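Local coordinates for probable exosome complex exonuclease 2 (Methanothermobacter thermautotrophicus, PDB 2WNR), which is probably a non-catalytic component of the RNA-degrading exosome and contributes to structuring the Rrp41 active site, at residues D112-E117 with A153-T158; S118-L123 with A160-T165; L126-G131 with G175-N180. One frame throughout, in Å; residues are numbered along the deposited sequence.

Contact 1: residues D112-E117 with A153-T158; sequences DRCIRE and AAVLAT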
loop_
_atom_site.group_PDB
_atom_site.type_symbol
_atom_site.label_atom_id
_atom_site.label_comp_id
_atom_site.label_asym_id
_atom_site.label_seq_id
_atom_site.Cartn_x
_atom_site.Cartn_y
_atom_site.Cartn_z
ATOM N N ASP A 112 22.954 -1.196 -8.098
ATOM C CA ASP A 112 23.308 -0.259 -7.067
ATOM C C ASP A 112 24.617 -0.657 -6.401
ATOM O O ASP A 112 25.447 0.198 -6.102
ATOM C CB ASP A 112 22.200 -0.140 -6.028
ATOM C CG ASP A 112 22.490 0.958 -5.020
ATOM O OD1 ASP A 112 23.257 0.697 -4.076
ATOM O OD2 ASP A 112 21.978 2.084 -5.191
ATOM N N ARG A 113 24.795 -1.954 -6.178
ATOM C CA ARG A 113 26.006 -2.461 -5.536
ATOM C C ARG A 113 27.260 -2.113 -6.347
ATOM O O ARG A 113 28.238 -1.591 -5.804
ATOM C CB ARG A 113 25.905 -3.974 -5.348
ATOM C CG ARG A 113 26.924 -4.565 -4.379
ATOM C CD ARG A 113 26.709 -6.046 -4.229
ATOM N NE ARG A 113 25.320 -6.332 -3.873
ATOM C CZ ARG A 113 24.676 -7.463 -4.165
ATOM N NH1 ARG A 113 25.292 -8.437 -4.826
ATOM N NH2 ARG A 113 23.410 -7.612 -3.798
ATOM N N CYS A 114 27.197 -2.405 -7.647
ATOM C CA CYS A 114 28.270 -2.135 -8.594
ATOM C C CYS A 114 28.679 -0.656 -8.636
ATOM O O CYS A 114 29.866 -0.329 -8.511
ATOM C CB CYS A 114 27.840 -2.592 -9.979
ATOM S SG CYS A 114 29.184 -2.787 -11.120
ATOM N N ILE A 115 27.702 0.233 -8.803
ATOM C CA ILE A 115 27.960 1.675 -8.769
ATOM C C ILE A 115 28.487 2.142 -7.408
ATOM O O ILE A 115 29.442 2.922 -7.352
ATOM C CB ILE A 115 26.716 2.498 -9.212
ATOM C CG1 ILE A 115 26.703 2.672 -10.727
ATOM C CG2 ILE A 115 26.688 3.876 -8.584
ATOM C CD1 ILE A 115 26.093 1.523 -11.465
ATOM N N ARG A 116 27.880 1.652 -6.329
ATOM C CA ARG A 116 28.204 2.116 -4.977
ATOM C C ARG A 116 29.573 1.639 -4.491
ATOM O O ARG A 116 30.375 2.438 -4.020
ATOM C CB ARG A 116 27.103 1.704 -3.989
ATOM C CG ARG A 116 27.241 2.276 -2.564
ATOM C CD ARG A 116 26.036 1.893 -1.690
ATOM N NE ARG A 116 24.769 2.254 -2.330
ATOM C CZ ARG A 116 24.204 3.461 -2.278
ATOM N NH1 ARG A 116 24.780 4.459 -1.591
ATOM N NH2 ARG A 116 23.053 3.666 -2.906
ATOM N N GLU A 117 29.828 0.341 -4.627
ATOM C CA GLU A 117 31.036 -0.289 -4.087
ATOM C C GLU A 117 32.315 0.042 -4.866
ATOM O O GLU A 117 33.416 0.010 -4.312
ATOM C CB GLU A 117 30.851 -1.807 -3.971
ATOM C CG GLU A 117 29.719 -2.234 -3.034
ATOM C CD GLU A 117 29.850 -1.660 -1.627
ATOM O OE1 GLU A 117 30.862 -1.932 -0.952
ATOM O OE2 GLU A 117 28.932 -0.935 -1.191
ATOM N N ALA A 153 23.477 -5.090 -19.251
ATOM C CA ALA A 153 22.816 -3.972 -19.922
ATOM C C ALA A 153 22.493 -2.844 -18.941
ATOM O O ALA A 153 22.669 -1.667 -19.265
ATOM C CB ALA A 153 21.556 -4.442 -20.614
ATOM N N ALA A 154 22.040 -3.217 -17.743
ATOM C CA ALA A 154 21.653 -2.248 -16.718
ATOM C C ALA A 154 22.849 -1.469 -16.205
ATOM O O ALA A 154 22.821 -0.244 -16.174
ATOM C CB ALA A 154 20.911 -2.925 -15.582
ATOM N N VAL A 155 23.903 -2.176 -15.827
ATOM C CA VAL A 155 25.106 -1.532 -15.300
ATOM C C VAL A 155 25.703 -0.606 -16.360
ATOM O O VAL A 155 26.117 0.519 -16.070
ATOM C CB VAL A 155 26.151 -2.576 -14.833
ATOM C CG1 VAL A 155 27.495 -1.923 -14.574
ATOM C CG2 VAL A 155 25.653 -3.295 -13.587
ATOM N N LEU A 156 25.716 -1.093 -17.595
ATOM C CA LEU A 156 26.271 -0.352 -18.714
ATOM C C LEU A 156 25.521 0.965 -18.938
ATOM O O LEU A 156 26.143 2.007 -19.126
ATOM C CB LEU A 156 26.236 -1.224 -19.968
ATOM C CG LEU A 156 26.981 -0.805 -21.237
ATOM C CD1 LEU A 156 28.327 -0.125 -20.949
ATOM C CD2 LEU A 156 27.183 -2.031 -22.100
ATOM N N ALA A 157 24.191 0.902 -18.897
ATOM C CA ALA A 157 23.332 2.065 -19.118
ATOM C C ALA A 157 23.396 3.065 -17.953
ATOM O O ALA A 157 23.395 4.279 -18.175
ATOM C CB ALA A 157 21.895 1.626 -19.370
ATOM N N THR A 158 23.450 2.552 -16.725
ATOM C CA THR A 158 23.541 3.389 -15.544
ATOM C C THR A 158 24.865 4.139 -15.543
ATOM O O THR A 158 24.881 5.357 -15.365
ATOM C CB THR A 158 23.418 2.565 -14.269
ATOM O OG1 THR A 158 22.257 1.731 -14.355
ATOM C CG2 THR A 158 23.289 3.481 -13.048
#
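Cys-114 and Val-155 meet through branches that both run anti to the backbone N. The torsions are -162° for Cys-114 SG and 168° for Val-155 CG1. Cys-114 SG and Val-155 CG1 come to 3.9 Å, a sulfur against a methyl. One turn further along helix 150-164, Ile-115 meets Thr-158. With chi2 of Ile-115 at 85°, its CD1 reaches across to Thr-158 CG2 at 3.8 Å. These two side chains cross obliquely. No hydrogen bond joins the segments, and all four touching residues are buried.

The hydroxyl of Thr-158 is turned back to its own helix. Thr-158 OG1 donates to Ala-154 O at 2.7 Å, from above the carbonyl plane. Ala-154 O also accepts from Thr-158 N, 2.9 Å away. The OG1 bond satisfies this buried residue's hydroxyl and helps fix the side-chain rotation, with CG2 facing Ile-115.

Elsewhere on helix 102-117, Arg-116 grips Asp-112 side-on in a salt bridge. Arg-116 NE lies 2.8 Å from Asp-112 OD1, with the oxygen in the guanidinium plane. Arg-116 NH2 lies 3.0 Å from Asp-112 OD2. Both oxygens use syn lone pairs. Asp-112 also bonds Thr-83 and Arg-116 also bonds the carbonyl of Ile-81, so the pair ties the helix to strand 80-87. Arg-113 makes a salt bridge with an acidic side chain on the chain of another protein.

Met-195 of strand 193-201 touches both Cys-114 and Val-155, while Thr-158 rests on strands 58-69 and 133-145. A two-helix layer of this kind, packed on a beta sheet, belongs to the S5-like fold of RNase PH family domain 1.

Contact 2: residues S118-L123 with A160-T165; sequences SRMIDL and AALLDT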
loop_
_atom_site.group_PDB
_atom_site.type_symbol
_atom_site.label_atom_id
_atom_site.label_comp_id
_atom_site.label_asym_id
_atom_site.label_seq_id
_atom_site.Cartn_x
_atom_site.Cartn_y
_atom_site.Cartn_z
ATOM N N SER A 118 32.163 0.348 -6.150
ATOM C CA SER A 118 33.270 0.821 -6.964
ATOM C C SER A 118 33.678 2.245 -6.564
ATOM O O SER A 118 34.737 2.734 -6.968
ATOM C CB SER A 118 32.891 0.783 -8.441
ATOM O OG SER A 118 31.892 1.743 -8.735
ATOM N N ARG A 119 32.835 2.894 -5.760
ATOM C CA ARG A 119 33.046 4.280 -5.318
ATOM C C ARG A 119 33.243 5.179 -6.538
ATOM O O ARG A 119 34.108 6.063 -6.567
ATOM C CB ARG A 119 34.200 4.394 -4.294
ATOM C CG ARG A 119 34.148 3.350 -3.159
ATOM C CD ARG A 119 34.597 3.901 -1.803
ATOM N NE ARG A 119 35.928 4.477 -1.863
ATOM C CZ ARG A 119 36.289 5.746 -1.661
ATOM N NH1 ARG A 119 35.434 6.711 -1.319
ATOM N NH2 ARG A 119 37.574 6.036 -1.800
ATOM N N MET A 120 32.416 4.920 -7.543
ATOM C CA MET A 120 32.432 5.616 -8.817
ATOM C C MET A 120 32.150 7.094 -8.660
ATOM O O MET A 120 32.777 7.925 -9.317
ATOM C CB MET A 120 31.384 4.999 -9.730
ATOM C CG MET A 120 31.090 5.776 -10.985
ATOM S SD MET A 120 30.162 4.750 -12.128
ATOM C CE MET A 120 30.061 5.882 -13.513
ATOM N N ILE A 121 31.209 7.416 -7.780
ATOM C CA ILE A 121 30.832 8.797 -7.516
ATOM C C ILE A 121 31.295 9.219 -6.122
ATOM O O ILE A 121 31.046 8.522 -5.146
ATOM C CB ILE A 121 29.307 8.982 -7.706
ATOM C CG1 ILE A 121 28.969 8.837 -9.180
ATOM C CG2 ILE A 121 28.839 10.346 -7.216
ATOM C CD1 ILE A 121 27.587 8.333 -9.418
ATOM N N ASP A 122 31.991 10.347 -6.045
ATOM C CA ASP A 122 32.431 10.892 -4.759
ATOM C C ASP A 122 31.273 11.607 -4.073
ATOM O O ASP A 122 31.113 12.826 -4.216
ATOM C CB ASP A 122 33.609 11.851 -4.944
ATOM C CG ASP A 122 34.409 12.068 -3.654
ATOM O OD1 ASP A 122 33.999 11.566 -2.583
ATOM O OD2 ASP A 122 35.460 12.746 -3.717
ATOM N N LEU A 123 30.471 10.835 -3.338
ATOM C CA LEU A 123 29.320 11.360 -2.592
ATOM C C LEU A 123 29.673 12.551 -1.673
ATOM O O LEU A 123 28.830 13.408 -1.412
ATOM C CB LEU A 123 28.636 10.248 -1.781
ATOM C CG LEU A 123 28.267 8.908 -2.441
ATOM C CD1 LEU A 123 27.652 7.907 -1.452
ATOM C CD2 LEU A 123 27.425 9.029 -3.722
ATOM N N ALA A 160 26.716 4.726 -18.160
ATOM C CA ALA A 160 26.644 5.659 -19.281
ATOM C C ALA A 160 25.870 6.920 -18.888
ATOM O O ALA A 160 26.345 8.038 -19.107
ATOM C CB ALA A 160 26.023 4.997 -20.506
ATOM N N ALA A 161 24.699 6.732 -18.277
ATOM C CA ALA A 161 23.851 7.850 -17.877
ATOM C C ALA A 161 24.547 8.774 -16.869
ATOM O O ALA A 161 24.408 9.998 -16.929
ATOM C CB ALA A 161 22.542 7.337 -17.323
ATOM N N LEU A 162 25.306 8.177 -15.956
ATOM C CA LEU A 162 26.025 8.928 -14.937
ATOM C C LEU A 162 27.089 9.824 -15.550
ATOM O O LEU A 162 27.301 10.952 -15.101
ATOM C CB LEU A 162 26.666 7.984 -13.919
ATOM C CG LEU A 162 25.705 7.345 -12.916
ATOM C CD1 LEU A 162 26.360 6.216 -12.141
ATOM C CD2 LEU A 162 25.037 8.339 -12.007
ATOM N N LEU A 163 27.757 9.305 -16.572
ATOM C CA LEU A 163 28.772 10.048 -17.300
ATOM C C LEU A 163 28.151 11.199 -18.094
ATOM O O LEU A 163 28.769 12.258 -18.274
ATOM C CB LEU A 163 29.488 9.087 -18.234
ATOM C CG LEU A 163 30.823 8.440 -17.849
ATOM C CD1 LEU A 163 31.356 8.699 -16.415
ATOM C CD2 LEU A 163 30.935 6.991 -18.287
ATOM N N ASP A 164 26.921 10.971 -18.557
ATOM C CA ASP A 164 26.163 11.945 -19.328
ATOM C C ASP A 164 25.557 13.038 -18.450
ATOM O O ASP A 164 25.145 14.081 -18.951
ATOM C CB ASP A 164 25.049 11.238 -20.102
ATOM C CG ASP A 164 24.264 12.186 -20.994
ATOM O OD1 ASP A 164 24.853 12.708 -21.971
ATOM O OD2 ASP A 164 23.064 12.405 -20.715
ATOM N N THR A 165 25.497 12.790 -17.146
ATOM C CA THR A 165 24.815 13.694 -16.220
ATOM C C THR A 165 25.527 15.032 -16.074
ATOM O O THR A 165 26.751 15.090 -15.920
ATOM C CB THR A 165 24.605 13.050 -14.833
ATOM O OG1 THR A 165 24.013 11.758 -14.992
ATOM C CG2 THR A 165 23.685 13.895 -13.976
#
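Ile-121 CD1 sits against both methyls of Leu-162, 3.6 Å from CD2 and 3.7 Å from CD1. The two side chains cross at about a right angle. Met-120 reaches the same leucine from the preceding position in the chain. Its CG is anti to the backbone N (chi1 169°) and the chain beyond is extended. This carries Met-120 CE to 4.0 Å from Leu-162 CD1. Met-120 CE also lies 4.2 Å from Leu-163 CD1. The contact is wholly apolar.

It joins the loop after helix 102-117 to the last turn of helix 150-164; both helices belong to the RNase PH family domain 1. Helix 102-117 ends in a Schellman motif, with Arg-119 at positive phi. The chain turns there, just ahead of Met-120 and Ile-121.

Further out, backbone bonds of Met-120 with Asn-190 and of Asp-122 with Pro-188 hold the loop. Leu-162 also packs on Val-64 and Leu-187, and Ile-121 on Ile-81. At the helix end, Thr-165 OG1 donates to Ala-161 O, 2.6 Å away and tilted 31° from the carbonyl plane. Asp-164 OD2 accepts from the backbone N of Ser-50, which ties the helix end to strand 49-55.

Contact 3: residues L126-G131 with G175-N180; sequences LCIIEG and GEVVIN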
loop_
_atom_site.group_PDB
_atom_site.type_symbol
_atom_site.label_atom_id
_atom_site.label_comp_id
_atom_site.label_asym_id
_atom_site.label_seq_id
_atom_site.Cartn_x
_atom_site.Cartn_y
_atom_site.Cartn_z
ATOM N N LEU A 126 29.047 15.752 -3.289
ATOM C CA LEU A 126 27.629 16.019 -3.510
ATOM C C LEU A 126 26.987 16.667 -2.284
ATOM O O LEU A 126 25.836 17.127 -2.336
ATOM C CB LEU A 126 26.896 14.737 -3.897
ATOM C CG LEU A 126 27.372 14.088 -5.201
ATOM C CD1 LEU A 126 26.461 12.922 -5.573
ATOM C CD2 LEU A 126 27.425 15.100 -6.341
ATOM N N CYS A 127 27.737 16.697 -1.184
ATOM C CA CYS A 127 27.348 17.458 -0.010
ATOM C C CYS A 127 27.048 18.907 -0.401
ATOM O O CYS A 127 27.681 19.443 -1.312
ATOM C CB CYS A 127 28.484 17.450 1.020
ATOM S SG CYS A 127 27.926 17.599 2.724
ATOM N N ILE A 128 26.067 19.521 0.256
ATOM C CA ILE A 128 25.909 20.977 0.186
ATOM C C ILE A 128 26.115 21.570 1.583
ATOM O O ILE A 128 27.107 22.244 1.813
ATOM C CB ILE A 128 24.575 21.434 -0.461
ATOM C CG1 ILE A 128 24.620 21.237 -1.979
ATOM C CG2 ILE A 128 24.291 22.901 -0.155
ATOM C CD1 ILE A 128 23.749 20.114 -2.473
ATOM N N ILE A 129 25.183 21.305 2.499
ATOM C CA ILE A 129 25.400 21.563 3.920
ATOM C C ILE A 129 25.370 20.256 4.709
ATOM O O ILE A 129 24.325 19.603 4.811
ATOM C CB ILE A 129 24.381 22.555 4.508
ATOM C CG1 ILE A 129 24.463 23.901 3.775
ATOM C CG2 ILE A 129 24.632 22.727 6.013
ATOM C CD1 ILE A 129 23.310 24.863 4.057
ATOM N N GLU A 130 26.532 19.893 5.252
ATOM C CA GLU A 130 26.711 18.713 6.101
ATOM C C GLU A 130 25.563 18.544 7.110
ATOM O O GLU A 130 25.302 19.437 7.933
ATOM C CB GLU A 130 28.045 18.831 6.840
ATOM C CG GLU A 130 28.742 17.534 7.262
ATOM C CD GLU A 130 30.100 17.822 7.952
ATOM O OE1 GLU A 130 30.704 16.888 8.534
ATOM O OE2 GLU A 130 30.566 18.988 7.913
ATOM N N GLY A 131 24.875 17.407 7.018
ATOM C CA GLY A 131 23.813 17.048 7.957
ATOM C C GLY A 131 22.475 17.739 7.756
ATOM O O GLY A 131 21.716 17.907 8.721
ATOM N N GLY A 175 22.507 30.662 4.248
ATOM C CA GLY A 175 22.079 29.473 4.975
ATOM C C GLY A 175 21.110 28.648 4.146
ATOM O O GLY A 175 20.939 27.444 4.379
ATOM N N GLU A 176 20.470 29.300 3.176
ATOM C CA GLU A 176 19.621 28.604 2.208
ATOM C C GLU A 176 20.472 28.054 1.056
ATOM O O GLU A 176 21.649 28.411 0.917
ATOM C CB GLU A 176 18.509 29.527 1.685
ATOM C CG GLU A 176 17.612 30.118 2.780
ATOM C CD GLU A 176 16.185 30.354 2.311
ATOM O OE1 GLU A 176 15.513 29.366 1.913
ATOM O OE2 GLU A 176 15.732 31.520 2.356
ATOM N N VAL A 177 19.879 27.181 0.241
ATOM C CA VAL A 177 20.611 26.552 -0.860
ATOM C C VAL A 177 20.269 27.176 -2.211
ATOM O O VAL A 177 19.208 26.915 -2.797
ATOM C CB VAL A 177 20.432 25.015 -0.878
ATOM C CG1 VAL A 177 21.236 24.381 -2.007
ATOM C CG2 VAL A 177 20.859 24.436 0.450
ATOM N N VAL A 178 21.187 28.010 -2.686
ATOM C CA VAL A 178 21.068 28.654 -3.983
ATOM C C VAL A 178 21.401 27.644 -5.077
ATOM O O VAL A 178 22.483 27.049 -5.075
ATOM C CB VAL A 178 22.017 29.881 -4.089
ATOM C CG1 VAL A 178 21.942 30.522 -5.471
ATOM C CG2 VAL A 178 21.698 30.904 -3.004
ATOM N N ILE A 179 20.460 27.439 -5.995
ATOM C CA ILE A 179 20.738 26.680 -7.216
ATOM C C ILE A 179 21.200 27.643 -8.322
ATOM O O ILE A 179 20.517 28.619 -8.639
ATOM C CB ILE A 179 19.519 25.847 -7.681
ATOM C CG1 ILE A 179 19.236 24.713 -6.689
ATOM C CG2 ILE A 179 19.761 25.277 -9.070
ATOM C CD1 ILE A 179 17.965 23.877 -6.994
ATOM N N ASN A 180 22.373 27.372 -8.887
ATOM C CA ASN A 180 22.900 28.165 -9.991
ATOM C C ASN A 180 22.941 27.336 -11.274
ATOM O O ASN A 180 23.875 26.560 -11.498
ATOM C CB ASN A 180 24.289 28.710 -9.635
ATOM C CG ASN A 180 24.801 29.735 -10.638
ATOM O OD1 ASN A 180 24.278 29.860 -11.744
ATOM N ND2 ASN A 180 25.840 30.470 -10.250
#
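Ile-129 meets the Gly-175 peptide, the flat group that a side chain touches across this contact. Ile-129 CD1 lies 3.5 Å from Gly-175 O. The methyl lies beyond the oxygen and well out of the peptide plane. It is a van der Waals contact; no hydrogen bond joins the segments.

The first segment carries a classic beta bulge. Ile-128 and Ile-129 both face Lys-133 of the adjacent strand, 133-145. The chain also turns a corner at Ile-128. Across from it lies strand 176-180, an outermost strand of a small three-stranded antiparallel sheet. It forms a hairpin with strand 166-173 after a short turn that includes Gly-175. The contact thus joins the bulged end of the main sheet of domain 1 to this hairpin, near the surface and far from the chain centre.

Ile-128 and Val-177 make the central touch, crossing at about a right angle. Ile-128 CG2 is anti to the backbone N and points between the two branches of the valine. Ile-128 CG2 lies 3.8 Å from Val-177 CG2 and 3.9 Å from Val-177 CG1. Both residues of the bulge present methyl groups to the hairpin.

Other side chains extend this small cluster. Ile-128 also packs on Trp-135, Ala-170 and Val-172, and Val-177 on Ile-68 and Lys-133. Backbone bonds of Val-178 with Glu-171 and of Asn-180 with Ala-169 keep the hairpin paired.

Gly-175 has a positive phi, 134°, a conformation glycine adopts readily, where the chain turns into strand 176-180. Ile-129 CD1 also makes a looser contact with Val-177 CG2, at 4.4 Å.

Going from the N terminus, helix 102-117, the loop after it and strand 127-129 supply the first segments of contacts 1, 2 and 3 in turn. The second segments follow in the same order. Each contact closes a loop of 35 to 43 residues, and all three loops cross; none nests. Contact 1 ties the two helices together, contact 2 ties the loop to the end of helix 150-164, and contact 3 ties the bulged strand to the hairpin 166-180. Contacts 1 and 2 touch through Ile-115 with Met-120 and Leu-162. Contacts 2 and 3 touch through Ile-121 and Leu-126. Contacts 1 and 3 do not touch; their centres are about 27 Å apart.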